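Local coordinates for blue copper protein (Hyphomicrobium denitrificans, PDB 3EF4), which binds one copper ion per subunit and probably carries electrons in the periplasm as a pseudoazurin of the cupredoxin superfamily, at residues 44-49 against 103-108. Residues are numbered along the deposited sequence; the frame is centred on the assembly and turned at random.
Sequences ESVREV and KEYKAT
In this pseudoazurin the cupredoxin beta fold is followed by a helical C-terminal extension, and Tyr105, on the link between helices 99-104 and 109-119, packs its ring against the turn that leaves edge strand 44-45. Val49 and Val46 receive it. With CG anti to the backbone N (chi1 172°), the ring reaches past Val49 to Val46. Val49 lies over one face, its CB 4.1 Å from Tyr105 CG, while its CG2 branch meets Tyr105 CB at 3.8 Å. Branched at CB, valine offers a compact apolar surface that covers the near end of the ring, the two side chains running roughly at right angles. The turn itself is closed by a backbone hydrogen bond from Val49 N to Val46 O (3.0 Å), and both valines lie on the same side of the plane of the Tyr105 ring. Glu48 adds a looser aliphatic contact, its CB 4.3 Å from Tyr105 CE2. Tyrosine suits the place because its greasy ring ends in a hydroxyl, and that hydroxyl is hydrogen-bonded to the OH of Tyr83; Leu115 of helix 109-119 also touches the side chain. An alanine here is likely to leave Val46 and Val49 without their aromatic cover and Tyr83 OH without this mate. At the far end of the ring, buried Val46 approaches obliquely, its CG1 methyl 3.8 Å from Tyr105 CZ and 3.4 Å from Tyr105 OH.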
ATOM      1  N   GLU A  44       4.883   0.831   5.606  1.00  8.79           N
ATOM      2  CA  GLU A  44       5.627  -0.413   5.845  1.00  9.27           C
ATOM      3  C   GLU A  44       4.834  -1.594   5.336  1.00  7.93           C
ATOM      4  O   GLU A  44       3.589  -1.606   5.326  1.00  8.66           O
ATOM      5  CB  GLU A  44       5.972  -0.558   7.321  1.00 10.01           C
ATOM      6  CG  GLU A  44       4.776  -0.745   8.246  1.00 10.99           C
ATOM      7  CD  GLU A  44       5.249  -0.861   9.661  1.00 12.91           C
ATOM      8  OE1 GLU A  44       5.733   0.113  10.224  1.00 14.03           O
ATOM      9  OE2 GLU A  44       5.218  -1.945  10.255  1.00 26.29           O
ATOM     10  N   SER A  45       5.527  -2.651   4.968  1.00  8.45           N
ATOM     11  CA  SER A  45       4.891  -3.867   4.541  1.00  8.15           C
ATOM     12  C   SER A  45       3.937  -4.439   5.564  1.00  8.64           C
ATOM     13  O   SER A  45       4.256  -4.435   6.755  1.00  9.42           O
ATOM     14  CB  SER A  45       5.978  -4.928   4.278  1.00  9.00           C
ATOM     15  OG  SER A  45       6.893  -4.517   3.300  1.00  9.66           O
ATOM     16  N   VAL A  46       2.814  -4.961   5.114  1.00  8.25           N
ATOM     17  CA  VAL A  46       1.999  -5.839   5.946  1.00  9.10           C
ATOM     18  C   VAL A  46       2.627  -7.216   5.798  1.00  9.48           C
ATOM     19  O   VAL A  46       2.405  -7.922   4.833  1.00  9.78           O
ATOM     20  CB  VAL A  46       0.540  -5.787   5.532  1.00  8.86           C
ATOM     21  CG1 VAL A  46      -0.299  -6.753   6.341  1.00 11.20           C
ATOM     22  CG2 VAL A  46      -0.021  -4.383   5.767  1.00 10.10           C
ATOM     23  N   ARG A  47       3.474  -7.568   6.766  1.00 10.78           N
ATOM     24  CA  ARG A  47       4.321  -8.739   6.552  1.00 12.00           C
ATOM     25  C   ARG A  47       3.554 -10.037   6.470  1.00 12.01           C
ATOM     26  O   ARG A  47       4.058 -10.982   5.852  1.00 13.87           O
ATOM     27  CB  ARG A  47       5.421  -8.818   7.606  1.00 14.57           C
ATOM     28  CG  ARG A  47       6.369  -7.662   7.360  1.00 19.95           C
ATOM     29  CD  ARG A  47       7.725  -7.795   7.711  1.00 20.96           C
ATOM     30  NE  ARG A  47       8.394  -8.975   7.181  1.00 18.42           N
ATOM     31  CZ  ARG A  47       9.492  -9.483   7.719  1.00 19.83           C
ATOM     32  NH1 ARG A  47      10.068  -8.943   8.760  1.00 26.31           N
ATOM     33  NH2 ARG A  47      10.005 -10.561   7.150  1.00 24.51           N
ATOM     34  N   GLU A  48       2.361 -10.038   7.045  1.00 12.22           N
ATOM     35  CA  GLU A  48       1.583 -11.270   7.023  1.00 13.31           C
ATOM     36  C   GLU A  48       1.053 -11.588   5.645  1.00 12.39           C
ATOM     37  O   GLU A  48       0.616 -12.711   5.423  1.00 14.51           O
ATOM     38  CB  GLU A  48       0.480 -11.179   8.094  1.00 17.35           C
ATOM     39  CG  GLU A  48       1.039 -10.969   9.497  1.00 20.95           C
ATOM     40  CD  GLU A  48       1.536  -9.570   9.859  1.00 22.47           C
ATOM     41  OE1 GLU A  48       1.366  -8.491   9.169  1.00 18.96           O
ATOM     42  OE2 GLU A  48       2.226  -9.579  10.902  1.00 30.89           O
ATOM     43  N   VAL A  49       1.086 -10.598   4.740  1.00 11.28           N
ATOM     44  CA  VAL A  49       0.607 -10.831   3.358  1.00 12.09           C
ATOM     45  C   VAL A  49       1.663 -10.457   2.310  1.00 11.15           C
ATOM     46  O   VAL A  49       1.430 -10.681   1.104  1.00 11.87           O
ATOM     47  CB  VAL A  49      -0.763 -10.125   3.156  1.00 12.46           C
ATOM     48  CG1 VAL A  49      -0.580  -8.624   3.040  1.00 13.04           C
ATOM     49  CG2 VAL A  49      -1.585 -10.637   2.001  1.00 19.90           C
ATOM     50  N   LYS A 103      -6.809 -11.782  -1.305  1.00 13.06           N
ATOM     51  CA  LYS A 103      -8.225 -11.878  -0.955  1.00 13.33           C
ATOM     52  C   LYS A 103      -8.432 -12.732   0.294  1.00 15.26           C
ATOM     53  O   LYS A 103      -9.397 -12.422   1.011  1.00 16.95           O
ATOM     54  CB  LYS A 103      -9.006 -12.481  -2.093  1.00 13.22           C
ATOM     55  CG  LYS A 103      -9.083 -11.571  -3.304  1.00 15.28           C
ATOM     56  CD  LYS A 103     -10.015 -12.219  -4.313  1.00 21.68           C
ATOM     57  CE  LYS A 103     -10.552 -11.211  -5.314  1.00 27.46           C
ATOM     58  NZ  LYS A 103     -11.487 -11.894  -6.262  1.00 33.64           N
ATOM     59  N   GLU A 104      -7.566 -13.705   0.572  1.00 15.04           N
ATOM     60  CA  GLU A 104      -7.669 -14.601   1.747  1.00 15.92           C
ATOM     61  C   GLU A 104      -7.250 -13.876   3.010  1.00 16.30           C
ATOM     62  O   GLU A 104      -7.565 -14.298   4.115  1.00 21.72           O
ATOM     63  CB  GLU A 104      -6.828 -15.881   1.603  1.00 17.98           C
ATOM     64  CG  GLU A 104      -7.455 -17.031   0.840  1.00 25.66           C
ATOM     65  CD  GLU A 104      -6.486 -18.181   0.578  1.00 29.94           C
ATOM     66  OE1 GLU A 104      -6.780 -19.294   1.120  1.00 29.34           O
ATOM     67  OE2 GLU A 104      -5.458 -17.945  -0.162  1.00 23.01           O
ATOM     68  N   TYR A 105      -6.494 -12.785   2.901  1.00 15.20           N
ATOM     69  CA  TYR A 105      -5.986 -12.085   4.091  1.00 14.06           C
ATOM     70  C   TYR A 105      -7.119 -11.449   4.843  1.00 15.02           C
ATOM     71  O   TYR A 105      -7.985 -10.753   4.286  1.00 15.76           O
ATOM     72  CB  TYR A 105      -4.958 -11.070   3.642  1.00 13.88           C
ATOM     73  CG  TYR A 105      -4.506 -10.160   4.756  1.00 13.95           C
ATOM     74  CD1 TYR A 105      -4.791  -8.802   4.692  1.00 14.07           C
ATOM     75  CD2 TYR A 105      -3.813 -10.646   5.870  1.00 15.10           C
ATOM     76  CE1 TYR A 105      -4.392  -7.928   5.683  1.00 15.12           C
ATOM     77  CE2 TYR A 105      -3.414  -9.768   6.877  1.00 16.05           C
ATOM     78  CZ  TYR A 105      -3.719  -8.409   6.777  1.00 14.71           C
ATOM     79  OH  TYR A 105      -3.331  -7.523   7.788  1.00 15.52           O
ATOM     80  N   LYS A 106      -7.150 -11.709   6.152  1.00 17.38           N
ATOM     81  CA  LYS A 106      -8.210 -11.261   7.018  1.00 20.57           C
ATOM     82  C   LYS A 106      -7.826  -9.928   7.576  1.00 21.63           C
ATOM     83  O   LYS A 106      -7.036  -9.709   8.484  1.00 27.88           O
ATOM     84  CB  LYS A 106      -8.468 -12.300   8.154  1.00 23.82           C
ATOM     85  N   ALA A 107      -8.394  -8.911   6.993  1.00 24.38           N
ATOM     86  CA  ALA A 107      -8.328  -7.567   7.535  1.00 23.51           C
ATOM     87  C   ALA A 107      -9.672  -7.362   8.260  1.00 24.32           C
ATOM     88  O   ALA A 107     -10.657  -8.078   8.000  1.00 25.77           O
ATOM     89  CB  ALA A 107      -8.104  -6.481   6.524  1.00 24.80           C
ATOM     90  N   THR A 108      -9.708  -6.358   9.124  1.00 24.08           N
ATOM     91  CA  THR A 108     -11.036  -6.105   9.698  1.00 25.20           C
ATOM     92  C   THR A 108     -11.342  -4.621   9.623  1.00 22.18           C
ATOM     93  O   THR A 108     -10.512  -3.740   9.301  1.00 21.39           O
ATOM     94  CB  THR A 108     -11.138  -6.627  11.134  1.00 28.57           C
ATOM     95  OG1 THR A 108     -10.212  -5.883  11.960  1.00 36.99           O
ATOM     96  CG2 THR A 108     -10.768  -8.111  11.275  1.00 34.25           C
TER